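PDB 3B4U: dihydrodipicolinate synthase from Agrobacterium tumefaciens, which probably catalyses the condensation of pyruvate with aspartate semialdehyde in lysine biosynthesis. Local coordinates for residues B[89-94]-B[100-105]; B[156-161]-B[186-191]. All blocks are in the same frame, centred on the assembly; numbering follows the deposited sequence.

How the contacts relate
Two contacts of one TIM barrel illustrate how its helical layer is held to its parallel sheet. Followed from the N terminus, the chain runs through strand 75-79 into helix 84-96, turns after a short connection into strand 101-104, and so closes contact 1, a local loop of a beta-alpha-beta unit. Contact 2 opens only later, on helix 151-160, and closes after strand 165-170 and helix 175-185, at the turn that leads into strand 189-192. The two are therefore in series, neither enclosing nor crossing the other. Both reach the same sheet, with centres about 17 Å apart: contact 1 buries a helix against its strand, whereas contact 2 ties helix 151-160 to the loop before strand 189-192.

Contact 1: B[89-94]-B[100-105]; sequences DQSAEA and RNILLA
I102 turns its side chain from strand 101-104 onto S91 and A94 of helix 84-96, an example of helix-on-strand packing within one beta-alpha-beta unit of the TIM barrel. Segment 89-94 and strand 101-104 run nearly antiparallel, at 161° between their directions, and their axes approach to 8.8 Å. That spacing is filled by small residues on the helix and a branched one on the strand. S91 and A94, one helical turn apart, both point their CB atoms at the strand, and I102 answers with its two branches spread between them. The longer branch reaches toward A94, where the methyl CD1 of I102 meets CB of A94 at 3.6 Å; the same CD1 lies 3.6 Å from the backbone O of S91. The shorter branch, CG2, stands anti to the backbone N of I102, which directs it along the strand toward S91, and it comes within 3.6 Å of S91 OG.

The hydroxyl of S91 is buried here among carbon atoms, but its polar need is met inside its own helix, by a hydrogen bond with O of A87 one turn earlier. With OG beside its own backbone N (chi1 -65°), the hydroxyl can turn back to that carbonyl while its flank rests on the isoleucine. What joins helix to strand here is thus van der Waals packing. T77 and V79 of strand 75-79 also touch I102, and I129 of helix 115-129 touches S91. Further along the strand, L104 touches F122 and F126 of helix 115-129 as well, and its CD1 lies 4.3 Å from S91 OG.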
loop_
_atom_site.group_PDB
_atom_site.type_symbol
_atom_site.label_atom_id
_atom_site.label_comp_id
_atom_site.label_asym_id
_atom_site.label_seq_id
_atom_site.Cartn_x
_atom_site.Cartn_y
_atom_site.Cartn_z
ATOM N N ASP B 89 -12.841 -5.435 6.808
ATOM C CA ASP B 89 -13.464 -4.568 7.795
ATOM C C ASP B 89 -14.011 -3.312 7.136
ATOM O O ASP B 89 -15.145 -2.912 7.379
ATOM C CB ASP B 89 -12.485 -4.186 8.904
ATOM C CG ASP B 89 -12.249 -5.302 9.920
ATOM O OD1 ASP B 89 -12.933 -6.363 9.881
ATOM O OD2 ASP B 89 -11.349 -5.093 10.759
ATOM N N GLN B 90 -13.217 -2.698 6.262
ATOM C CA GLN B 90 -13.654 -1.463 5.578
ATOM C C GLN B 90 -14.834 -1.781 4.663
ATOM O O GLN B 90 -15.814 -1.032 4.583
ATOM C CB GLN B 90 -12.509 -0.809 4.779
ATOM C CG GLN B 90 -11.411 -0.227 5.630
ATOM C CD GLN B 90 -10.384 0.547 4.799
ATOM O OE1 GLN B 90 -10.581 0.806 3.621
ATOM N NE2 GLN B 90 -9.305 0.958 5.440
ATOM N N SER B 91 -14.756 -2.885 3.948
ATOM C CA SER B 91 -15.844 -3.284 3.036
ATOM C C SER B 91 -17.123 -3.557 3.811
ATOM O O SER B 91 -18.194 -3.079 3.424
ATOM C CB SER B 91 -15.444 -4.506 2.243
ATOM O OG SER B 91 -14.348 -4.262 1.374
ATOM N N ALA B 92 -17.027 -4.349 4.875
ATOM C CA ALA B 92 -18.216 -4.683 5.666
ATOM C C ALA B 92 -18.875 -3.447 6.248
ATOM O O ALA B 92 -20.103 -3.332 6.258
ATOM C CB ALA B 92 -17.860 -5.699 6.759
ATOM N N GLU B 93 -18.092 -2.513 6.728
ATOM C CA GLU B 93 -18.656 -1.302 7.320
ATOM C C GLU B 93 -19.455 -0.511 6.293
ATOM O O GLU B 93 -20.542 -0.111 6.552
ATOM C CB GLU B 93 -17.555 -0.400 7.854
ATOM C CG GLU B 93 -16.915 -0.878 9.099
ATOM C CD GLU B 93 -15.673 -0.074 9.429
ATOM O OE1 GLU B 93 -15.715 1.119 9.156
ATOM O OE2 GLU B 93 -14.745 -0.642 9.974
ATOM N N ALA B 94 -18.902 -0.331 5.097
ATOM C CA ALA B 94 -19.591 0.420 4.052
ATOM C C ALA B 94 -20.823 -0.323 3.567
ATOM O O ALA B 94 -21.893 0.274 3.368
ATOM C CB ALA B 94 -18.637 0.765 2.910
ATOM N N ARG B 100 -23.608 1.571 -2.212
ATOM C CA ARG B 100 -23.954 0.927 -3.474
ATOM C C ARG B 100 -22.969 -0.178 -3.832
ATOM O O ARG B 100 -23.352 -1.248 -4.318
ATOM C CB ARG B 100 -23.951 1.976 -4.606
ATOM C CG ARG B 100 -24.661 1.472 -5.824
ATOM C CD ARG B 100 -24.326 2.202 -7.097
ATOM N NE ARG B 100 -25.172 1.762 -8.232
ATOM C CZ ARG B 100 -25.052 0.632 -8.930
ATOM N NH1 ARG B 100 -24.107 -0.247 -8.712
ATOM N NH2 ARG B 100 -25.917 0.379 -9.906
ATOM N N ASN B 101 -21.686 0.115 -3.626
ATOM C CA ASN B 101 -20.619 -0.778 -4.023
ATOM C C ASN B 101 -19.394 -0.488 -3.185
ATOM O O ASN B 101 -19.240 0.608 -2.617
ATOM C CB ASN B 101 -20.170 -0.548 -5.510
ATOM C CG ASN B 101 -21.183 -0.948 -6.529
ATOM O OD1 ASN B 101 -21.296 -2.152 -6.892
ATOM N ND2 ASN B 101 -21.902 0.007 -7.017
ATOM N N ILE B 102 -18.496 -1.469 -3.161
ATOM C CA ILE B 102 -17.111 -1.273 -2.792
ATOM C C ILE B 102 -16.270 -1.252 -4.067
ATOM O O ILE B 102 -16.459 -2.090 -4.930
ATOM C CB ILE B 102 -16.617 -2.444 -1.908
ATOM C CG1 ILE B 102 -17.543 -2.681 -0.702
ATOM C CG2 ILE B 102 -15.161 -2.196 -1.448
ATOM C CD1 ILE B 102 -17.744 -1.473 0.189
ATOM N N LEU B 103 -15.326 -0.316 -4.164
ATOM C CA LEU B 103 -14.298 -0.332 -5.200
ATOM C C LEU B 103 -13.065 -0.884 -4.536
ATOM O O LEU B 103 -12.407 -0.182 -3.769
ATOM C CB LEU B 103 -14.083 1.069 -5.746
ATOM C CG LEU B 103 -12.954 1.170 -6.774
ATOM C CD1 LEU B 103 -13.269 0.352 -8.032
ATOM C CD2 LEU B 103 -12.682 2.636 -7.136
ATOM N N LEU B 104 -12.788 -2.157 -4.777
ATOM C CA LEU B 104 -11.770 -2.887 -4.044
ATOM C C LEU B 104 -10.526 -3.110 -4.876
ATOM O O LEU B 104 -10.521 -3.859 -5.851
ATOM C CB LEU B 104 -12.334 -4.230 -3.582
ATOM C CG LEU B 104 -11.418 -5.098 -2.731
ATOM C CD1 LEU B 104 -11.029 -4.438 -1.409
ATOM C CD2 LEU B 104 -12.062 -6.464 -2.489
ATOM N N ALA B 105 -9.441 -2.479 -4.451
ATOM C CA ALA B 105 -8.154 -2.718 -5.060
ATOM C C ALA B 105 -7.567 -4.023 -4.544
ATOM O O ALA B 105 -7.789 -4.395 -3.404
ATOM C CB ALA B 105 -7.180 -1.567 -4.774
#

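Contact 2: B[156-161]-B[186-191]; sequences RLKAAF and GDLAIL
K158 crosses L188 at a slant with its aliphatic chain and carries its ammonium group on to D187, joining helix 151-160 of the TIM barrel to the turn that precedes strand 189-192. The packed part lies underneath. L188 is buried, and its branched end meets the middle of the lysine, with CG of L188 at 3.7 Å from CD of K158 and both methyls, CD1 and CD2, close about the same carbon. The lysine leaves the helix with CG anti to its backbone N (chi1 -175°), stays extended as far as CD (chi2 180°), and then turns about the CG-CD bond (chi3 88°), which lifts NZ toward the carboxylate.

The outer part is looser. D187 is exposed, and its side chain and the lysine come from opposite directions; OD2 of D187 lies alongside the lysine's last carbons, 3.6 Å from CD of K158. The grip is uneven: NZ of K158 reaches OD1 of D187 at 2.8 Å, on the syn lone pair, whereas OD2 of D187 stands 3.4 Å from NZ in a weak bond. ND1 of H185, at the end of helix 175-185, takes a further hydrogen bond from the ammonium group.

With a carboxylate and an imidazole nitrogen both accepting from it, NZ is probably kept protonated, and H185 would be expected to present ND1 without a proton.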
loop_
_atom_site.group_PDB
_atom_site.type_symbol
_atom_site.label_atom_id
_atom_site.label_comp_id
_atom_site.label_asym_id
_atom_site.label_seq_id
_atom_site.Cartn_x
_atom_site.Cartn_y
_atom_site.Cartn_z
ATOM N N ARG B 156 -12.430 -16.162 -12.897
ATOM C CA ARG B 156 -12.392 -17.003 -11.715
ATOM C C ARG B 156 -13.188 -16.390 -10.585
ATOM O O ARG B 156 -13.888 -17.052 -9.854
ATOM C CB ARG B 156 -10.962 -17.339 -11.288
ATOM C CG ARG B 156 -10.218 -18.188 -12.309
ATOM C CD ARG B 156 -8.727 -18.203 -12.073
ATOM N NE ARG B 156 -8.395 -18.907 -10.842
ATOM C CZ ARG B 156 -7.162 -18.994 -10.349
ATOM N NH1 ARG B 156 -6.163 -18.313 -10.892
ATOM N NH2 ARG B 156 -6.920 -19.722 -9.280
ATOM N N LEU B 157 -13.049 -15.075 -10.394
ATOM C CA LEU B 157 -13.777 -14.382 -9.347
ATOM C C LEU B 157 -15.282 -14.388 -9.611
ATOM O O LEU B 157 -16.070 -14.616 -8.700
ATOM C CB LEU B 157 -13.257 -12.950 -9.204
ATOM C CG LEU B 157 -11.826 -12.833 -8.676
ATOM C CD1 LEU B 157 -11.342 -11.359 -8.819
ATOM C CD2 LEU B 157 -11.709 -13.316 -7.275
ATOM N N LYS B 158 -15.668 -14.091 -10.843
ATOM C CA LYS B 158 -17.088 -14.083 -11.204
ATOM C C LYS B 158 -17.714 -15.452 -10.999
ATOM O O LYS B 158 -18.819 -15.560 -10.496
ATOM C CB LYS B 158 -17.226 -13.649 -12.650
ATOM C CG LYS B 158 -18.635 -13.482 -13.124
ATOM C CD LYS B 158 -18.698 -13.047 -14.574
ATOM C CE LYS B 158 -18.709 -14.215 -15.564
ATOM N NZ LYS B 158 -18.684 -13.694 -16.964
ATOM N N ALA B 159 -17.010 -16.503 -11.407
ATOM C CA ALA B 159 -17.529 -17.877 -11.289
ATOM C C ALA B 159 -17.705 -18.274 -9.842
ATOM O O ALA B 159 -18.697 -18.905 -9.495
ATOM C CB ALA B 159 -16.596 -18.849 -12.012
ATOM N N ALA B 160 -16.724 -17.937 -8.991
ATOM C CA ALA B 160 -16.772 -18.362 -7.603
ATOM C C ALA B 160 -17.689 -17.501 -6.758
ATOM O O ALA B 160 -18.191 -17.951 -5.730
ATOM C CB ALA B 160 -15.384 -18.384 -7.020
ATOM N N PHE B 161 -17.875 -16.236 -7.149
ATOM C CA PHE B 161 -18.506 -15.254 -6.288
ATOM C C PHE B 161 -19.615 -14.484 -6.959
ATOM O O PHE B 161 -19.643 -13.255 -6.950
ATOM C CB PHE B 161 -17.427 -14.308 -5.720
ATOM C CG PHE B 161 -16.339 -15.041 -4.995
ATOM C CD1 PHE B 161 -16.631 -15.749 -3.836
ATOM C CD2 PHE B 161 -15.034 -15.061 -5.459
ATOM C CE1 PHE B 161 -15.667 -16.477 -3.183
ATOM C CE2 PHE B 161 -14.041 -15.788 -4.789
ATOM C CZ PHE B 161 -14.373 -16.504 -3.667
ATOM N N GLY B 186 -18.942 -9.055 -19.801
ATOM C CA GLY B 186 -19.824 -7.918 -19.948
ATOM C C GLY B 186 -21.189 -8.085 -19.323
ATOM O O GLY B 186 -21.947 -7.148 -19.311
ATOM N N ASP B 187 -21.438 -9.259 -18.738
ATOM C CA ASP B 187 -22.561 -9.488 -17.838
ATOM C C ASP B 187 -22.392 -8.753 -16.513
ATOM O O ASP B 187 -23.361 -8.503 -15.806
ATOM C CB ASP B 187 -22.828 -10.996 -17.640
ATOM C CG ASP B 187 -21.631 -11.801 -17.151
ATOM O OD1 ASP B 187 -20.508 -11.640 -17.596
ATOM O OD2 ASP B 187 -21.850 -12.717 -16.323
ATOM N N LEU B 188 -21.152 -8.425 -16.176
ATOM C CA LEU B 188 -20.828 -7.623 -15.002
ATOM C C LEU B 188 -20.836 -6.164 -15.413
ATOM O O LEU B 188 -20.928 -5.818 -16.576
ATOM C CB LEU B 188 -19.453 -8.003 -14.486
ATOM C CG LEU B 188 -19.265 -9.460 -14.081
ATOM C CD1 LEU B 188 -17.842 -9.615 -13.510
ATOM C CD2 LEU B 188 -20.374 -9.899 -13.146
ATOM N N ALA B 189 -20.698 -5.287 -14.425
ATOM C CA ALA B 189 -20.562 -3.841 -14.670
ATOM C C ALA B 189 -19.076 -3.574 -15.000
ATOM O O ALA B 189 -18.222 -3.514 -14.107
ATOM C CB ALA B 189 -21.009 -3.060 -13.458
ATOM N N ILE B 190 -18.777 -3.425 -16.292
ATOM C CA ILE B 190 -17.413 -3.120 -16.735
ATOM C C ILE B 190 -17.339 -1.622 -16.900
ATOM O O ILE B 190 -18.014 -1.044 -17.746
ATOM C CB ILE B 190 -17.050 -3.869 -18.025
ATOM C CG1 ILE B 190 -17.245 -5.377 -17.864
ATOM C CG2 ILE B 190 -15.644 -3.501 -18.452
ATOM C CD1 ILE B 190 -16.481 -6.003 -16.724
ATOM N N LEU B 191 -16.529 -1.001 -16.064
ATOM C CA LEU B 191 -16.400 0.443 -15.966
ATOM C C LEU B 191 -15.013 0.806 -16.511
ATOM O O LEU B 191 -14.044 0.088 -16.295
ATOM C CB LEU B 191 -16.556 0.870 -14.504
ATOM C CG LEU B 191 -17.772 0.317 -13.786
ATOM C CD1 LEU B 191 -17.775 0.798 -12.329
ATOM C CD2 LEU B 191 -19.062 0.674 -14.481
#